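Local coordinates for ribonuclease S-F11 (Nicotiana alata, PDB 1IOO), which cleaves RNA as a secreted T2-family ribonuclease of the style, and is associated with the gametophytic self-incompatibility that lets the plant refuse its own pollen, at residues 9-14 and 27-32; 15-20 and 160-165. One frame throughout, in Å; residues are numbered along the deposited sequence.

The two interactions share helix 12-18 and one antiparallel sheet, and their centres lie 10 Å apart. Interaction 1 joins the end of strand 4-10 and the first turn of that helix to residues 27-32; interaction 2 joins the rest of the helix to strand 162-170. Two probable hydrogen bonds tie them together: W11 N to Y164 O at 3.1 Å, just beyond the end of strand 4-10, and S14 OG to E162 OE1 at 2.8 Å. Both also approach the catalytic cleft. H32, the proton donor, belongs to interaction 1 and packs its CD2 3.1 Å from E165 OE2 of interaction 2, while the nearest side-chain atoms of F15 and H32 are about 5 Å apart.

Interaction 1 (9-14 and 27-32); sequences LTWPAS and NNFTIH. With NAG (2-acetamido-2-deoxy-beta-D-glucopyranose), chain C.
T10 and T30 form an antiparallel hydrogen-bonded pair, with T10 N to T30 O at 2.7 Å and T30 N to T10 O at 3.0 Å, flanked by the non-hydrogen-bonded pair L9 and I31. Beyond this ladder W11 and F29 meet as rings. W11 CE3 stands over the centre of the F29 ring, 3.8 Å from F29 CE1; the six-membered ring of W11 and the F29 ring meet obliquely, their planes at 44°. W11 reaches this place because its CG is anti to the backbone N (chi1 180°); its NE1 is hydrogen-bonded to the R195 carbonyl. With F29 cut back to an alanine, W11 would probably lose the ring beneath its CE3 edge, one of several surfaces that hold it, and gain freedom to shift against N28. P12 follows at the start of the helix, its CD 3.1 Å from N28 O. On the side of the sheet bearing T10 and T30, T10 OG1 presses to 3.0 Å from H32 CB, a tight contact between a hydroxyl and an aliphatic carbon. A water 3.2 Å from T10 OG1 also makes a weak bond to H32 ND1, lying in the plane of the imidazole at its edge. N28 turns outward to its glycan, with ND2 bonded covalently to C1 of the NAG at 1.4 Å; the sugar is also hydrogen-bonded to K112 NZ. The chemistry thus divides by position: strand pairing fixes the register just before the catalytic H32, T10 OG1 packs beside its CB, aromatic packing fills the interior behind them, and the F29 N-H meets N28 OD1 at 3.0 Å from above the carbonyl plane, off its lone pairs, giving the glycosylated amide only a loose hold.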
# COMPACT_ATOMS: atom_id res chain seq x y z
N LEU A 9 0.64 1.55 0.07
CA LEU A 9 -0.24 2.17 1.06
C LEU A 9 -1.43 2.84 0.39
O LEU A 9 -1.27 3.64 -0.54
CB LEU A 9 0.53 3.20 1.88
CG LEU A 9 1.71 2.65 2.69
CD1 LEU A 9 2.45 3.80 3.36
CD2 LEU A 9 1.24 1.65 3.73
N THR A 10 -2.61 2.50 0.87
CA THR A 10 -3.85 3.04 0.34
C THR A 10 -4.30 4.28 1.11
O THR A 10 -4.14 4.36 2.32
CB THR A 10 -5.01 2.03 0.53
OG1 THR A 10 -4.78 0.86 -0.27
CG2 THR A 10 -6.35 2.67 0.16
N TRP A 11 -4.82 5.26 0.38
CA TRP A 11 -5.47 6.39 1.01
C TRP A 11 -6.96 6.06 1.06
O TRP A 11 -7.64 6.12 0.03
CB TRP A 11 -5.21 7.68 0.21
CG TRP A 11 -5.87 8.90 0.82
CD1 TRP A 11 -6.73 9.76 0.19
CD2 TRP A 11 -5.74 9.37 2.17
NE1 TRP A 11 -7.14 10.73 1.06
CE2 TRP A 11 -6.56 10.52 2.28
CE3 TRP A 11 -5.02 8.94 3.29
CZ2 TRP A 11 -6.67 11.24 3.48
CZ3 TRP A 11 -5.13 9.66 4.48
CH2 TRP A 11 -5.96 10.80 4.56
N PRO A 12 -7.46 5.63 2.23
CA PRO A 12 -8.87 5.24 2.43
C PRO A 12 -9.94 6.09 1.79
O PRO A 12 -10.85 5.56 1.14
CB PRO A 12 -8.98 5.15 3.94
CG PRO A 12 -7.62 4.64 4.32
CD PRO A 12 -6.74 5.56 3.50
N ALA A 13 -9.87 7.40 1.97
CA ALA A 13 -10.87 8.28 1.39
C ALA A 13 -10.99 8.07 -0.11
O ALA A 13 -12.09 8.06 -0.66
CB ALA A 13 -10.55 9.73 1.71
N SER A 14 -9.85 7.90 -0.78
CA SER A 14 -9.86 7.68 -2.21
C SER A 14 -10.34 6.26 -2.54
O SER A 14 -11.16 6.07 -3.44
CB SER A 14 -8.46 7.90 -2.79
OG SER A 14 -8.47 7.78 -4.21
N ASN A 27 -8.90 7.86 8.62
CA ASN A 27 -8.29 9.11 8.16
C ASN A 27 -6.77 9.01 8.18
O ASN A 27 -6.07 9.94 8.60
CB ASN A 27 -8.73 10.29 9.04
CG ASN A 27 -8.11 11.61 8.59
OD1 ASN A 27 -8.23 12.00 7.43
ND2 ASN A 27 -7.43 12.29 9.51
N ASN A 28 -6.27 7.88 7.71
CA ASN A 28 -4.84 7.64 7.66
C ASN A 28 -4.55 6.57 6.64
O ASN A 28 -5.43 5.78 6.29
CB ASN A 28 -4.37 7.18 9.04
CG ASN A 28 -2.90 7.46 9.29
OD1 ASN A 28 -2.19 8.02 8.44
ND2 ASN A 28 -2.44 7.08 10.48
N PHE A 29 -3.32 6.54 6.13
CA PHE A 29 -2.97 5.53 5.15
C PHE A 29 -3.02 4.15 5.76
O PHE A 29 -2.71 3.97 6.94
CB PHE A 29 -1.56 5.77 4.58
CG PHE A 29 -1.47 6.98 3.69
CD1 PHE A 29 -1.27 8.24 4.24
CD2 PHE A 29 -1.62 6.86 2.31
CE1 PHE A 29 -1.21 9.37 3.43
CE2 PHE A 29 -1.56 7.98 1.49
CZ PHE A 29 -1.36 9.24 2.05
N THR A 30 -3.45 3.18 4.97
CA THR A 30 -3.50 1.80 5.40
C THR A 30 -2.76 0.93 4.40
O THR A 30 -2.49 1.36 3.28
CB THR A 30 -4.94 1.28 5.54
OG1 THR A 30 -5.60 1.40 4.28
CG2 THR A 30 -5.69 2.08 6.60
N ILE A 31 -2.42 -0.29 4.80
CA ILE A 31 -1.70 -1.18 3.91
C ILE A 31 -2.63 -1.82 2.89
O ILE A 31 -3.69 -2.34 3.24
CB ILE A 31 -1.03 -2.32 4.68
CG1 ILE A 31 -0.04 -1.76 5.69
CG2 ILE A 31 -0.36 -3.29 3.71
CD1 ILE A 31 0.42 -2.78 6.72
N HIS A 32 -2.23 -1.76 1.62
CA HIS A 32 -2.97 -2.43 0.55
C HIS A 32 -2.29 -3.73 0.22
O HIS A 32 -2.93 -4.75 -0.08
CB HIS A 32 -3.02 -1.57 -0.71
CG HIS A 32 -3.73 -2.23 -1.85
ND1 HIS A 32 -5.04 -2.66 -1.76
CD2 HIS A 32 -3.31 -2.56 -3.09
CE1 HIS A 32 -5.39 -3.23 -2.90
NE2 HIS A 32 -4.36 -3.18 -3.73
C1 NAG C . -1.07 7.32 10.87
C2 NAG C . -1.07 7.80 12.34
C3 NAG C . 0.36 7.93 12.86
C4 NAG C . 1.08 6.60 12.68
C5 NAG C . 1.06 6.23 11.20
C6 NAG C . 1.73 4.90 10.93
C7 NAG C . -2.46 9.37 13.53
C8 NAG C . -2.85 10.83 13.73
N2 NAG C . -1.75 9.08 12.44
O3 NAG C . 0.32 8.27 14.24
O4 NAG C . 2.43 6.71 13.14
O5 NAG C . -0.31 6.11 10.74
O6 NAG C . 1.00 3.83 11.52
O7 NAG C . -2.81 8.52 14.35
O HOH W 1 -6.60 -1.50 1.00

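Interaction 2 (15-20 and 160-165); sequences FCYANH and TPELYE
Y164 extends with CG anti to the backbone N (chi1 -174°), carrying its phenol to the end of helix 12-18, where N19 turns its CG beside its own backbone N (chi1 -53°) and brings ND2 to meet it. ND2 donates to Y164 OH at 3.0 Å with an N-H...O angle of 159°; the hydroxyl lies almost in the amide plane of N19, and ND2 in turn lies at the edge of the phenol ring, in its plane. The same nitrogen donates to F15 O at 3.0 Å, on a lone pair of that carbonyl, so two acceptors fix the rotation of the amide. A water completes the circuit, donating to N19 OD1 at 2.9 Å and lying 3.2 Å from Y164 OH. Van der Waals contacts frame these bonds: A18 CB is 4.1 Å from Y164 CE1, and F15 CD1 comes to 3.7 Å from Y164 OH. N19 ND2 also sits 3.3 Å above the plane of the F15 ring, toward its rim. Farther along, Y17 CD2 approaches E162 OE2 at 4.2 Å, with R195 serving both residues through a salt bridge to E162 and a cation-pi contact with Y17; the other oxygen of E162 goes to S14. F15 also touches L70, which probably contacts the 3'-phosphate nucleotide of bound RNA. Two successive residues, Y164 and E165, lie opposite the single K152 of strand 150-154, a classic beta bulge. The last turn of helix 12-18, whose F15 carbonyl accepts the side-chain amide of N19, the first residue past it, thus docks against a bulged strand of the central antiparallel sheet of the RNase T2 fold.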
# COMPACT_ATOMS: atom_id res chain seq x y z
N PHE A 15 -9.84 5.28 -1.81
CA PHE A 15 -10.23 3.90 -2.06
C PHE A 15 -11.74 3.72 -1.94
O PHE A 15 -12.35 3.04 -2.77
CB PHE A 15 -9.54 2.95 -1.08
CG PHE A 15 -9.87 1.50 -1.32
CD1 PHE A 15 -9.09 0.73 -2.17
CD2 PHE A 15 -10.99 0.92 -0.72
CE1 PHE A 15 -9.42 -0.60 -2.44
CE2 PHE A 15 -11.33 -0.40 -0.98
CZ PHE A 15 -10.54 -1.17 -1.84
N CYS A 16 -12.34 4.33 -0.93
CA CYS A 16 -13.77 4.16 -0.70
C CYS A 16 -14.62 5.02 -1.63
O CYS A 16 -15.84 4.88 -1.68
CB CYS A 16 -14.10 4.42 0.77
SG CYS A 16 -13.40 3.10 1.80
N TYR A 17 -13.97 5.91 -2.37
CA TYR A 17 -14.69 6.73 -3.34
C TYR A 17 -14.72 6.02 -4.70
O TYR A 17 -15.66 6.19 -5.48
CB TYR A 17 -14.02 8.10 -3.51
CG TYR A 17 -14.92 9.14 -4.13
CD1 TYR A 17 -15.96 9.71 -3.39
CD2 TYR A 17 -14.75 9.55 -5.45
CE1 TYR A 17 -16.80 10.67 -3.95
CE2 TYR A 17 -15.59 10.51 -6.02
CZ TYR A 17 -16.60 11.06 -5.26
OH TYR A 17 -17.43 12.02 -5.80
N ALA A 18 -13.70 5.21 -4.96
CA ALA A 18 -13.59 4.49 -6.22
C ALA A 18 -14.10 3.06 -6.10
O ALA A 18 -14.31 2.39 -7.11
CB ALA A 18 -12.15 4.49 -6.68
N ASN A 19 -14.28 2.60 -4.87
CA ASN A 19 -14.75 1.23 -4.63
C ASN A 19 -15.81 1.20 -3.55
O ASN A 19 -15.95 2.15 -2.78
CB ASN A 19 -13.59 0.34 -4.19
CG ASN A 19 -12.41 0.40 -5.14
OD1 ASN A 19 -12.47 -0.11 -6.26
ND2 ASN A 19 -11.33 1.03 -4.70
N HIS A 20 -16.56 0.11 -3.49
CA HIS A 20 -17.56 -0.04 -2.45
C HIS A 20 -16.90 -0.52 -1.16
O HIS A 20 -16.25 -1.56 -1.14
CB HIS A 20 -18.63 -1.05 -2.86
CG HIS A 20 -19.62 -1.33 -1.77
ND1 HIS A 20 -20.47 -0.36 -1.28
CD2 HIS A 20 -19.85 -2.44 -1.04
CE1 HIS A 20 -21.18 -0.87 -0.28
NE2 HIS A 20 -20.82 -2.13 -0.12
N THR A 160 -9.99 14.17 -13.56
CA THR A 160 -9.73 14.55 -12.18
C THR A 160 -8.88 13.51 -11.47
O THR A 160 -9.38 12.71 -10.68
CB THR A 160 -11.03 14.74 -11.38
OG1 THR A 160 -11.88 15.67 -12.07
CG2 THR A 160 -10.73 15.30 -9.99
N PRO A 161 -7.57 13.50 -11.76
CA PRO A 161 -6.74 12.50 -11.09
C PRO A 161 -6.65 12.79 -9.60
O PRO A 161 -6.63 13.95 -9.18
CB PRO A 161 -5.40 12.64 -11.80
CG PRO A 161 -5.36 14.09 -12.17
CD PRO A 161 -6.78 14.32 -12.69
N GLU A 162 -6.62 11.73 -8.80
CA GLU A 162 -6.51 11.88 -7.37
C GLU A 162 -5.55 10.87 -6.78
O GLU A 162 -5.33 9.80 -7.34
CB GLU A 162 -7.88 11.75 -6.70
CG GLU A 162 -8.54 10.39 -6.81
CD GLU A 162 -9.87 10.38 -6.09
OE1 GLU A 162 -9.89 10.15 -4.86
OE2 GLU A 162 -10.90 10.63 -6.76
N LEU A 163 -4.95 11.23 -5.65
CA LEU A 163 -4.01 10.34 -4.97
C LEU A 163 -4.75 9.11 -4.48
O LEU A 163 -5.63 9.21 -3.63
CB LEU A 163 -3.35 11.08 -3.80
CG LEU A 163 -2.20 10.35 -3.11
CD1 LEU A 163 -1.07 10.09 -4.09
CD2 LEU A 163 -1.71 11.19 -1.95
N TYR A 164 -4.37 7.95 -5.00
CA TYR A 164 -5.05 6.71 -4.68
C TYR A 164 -4.20 5.82 -3.78
O TYR A 164 -4.68 5.31 -2.75
CB TYR A 164 -5.36 6.00 -5.99
CG TYR A 164 -6.19 4.76 -5.88
CD1 TYR A 164 -7.54 4.83 -5.52
CD2 TYR A 164 -5.65 3.51 -6.19
CE1 TYR A 164 -8.33 3.68 -5.48
CE2 TYR A 164 -6.43 2.36 -6.15
CZ TYR A 164 -7.77 2.45 -5.80
OH TYR A 164 -8.56 1.32 -5.78
N GLU A 165 -2.95 5.62 -4.16
CA GLU A 165 -2.02 4.79 -3.40
C GLU A 165 -0.60 5.32 -3.52
O GLU A 165 -0.27 6.01 -4.48
CB GLU A 165 -2.01 3.35 -3.91
CG GLU A 165 -3.34 2.62 -3.92
CD GLU A 165 -3.25 1.27 -4.62
OE1 GLU A 165 -2.51 1.17 -5.62
OE2 GLU A 165 -3.93 0.32 -4.18
O HOH W 2 -10.49 0.76 -8.23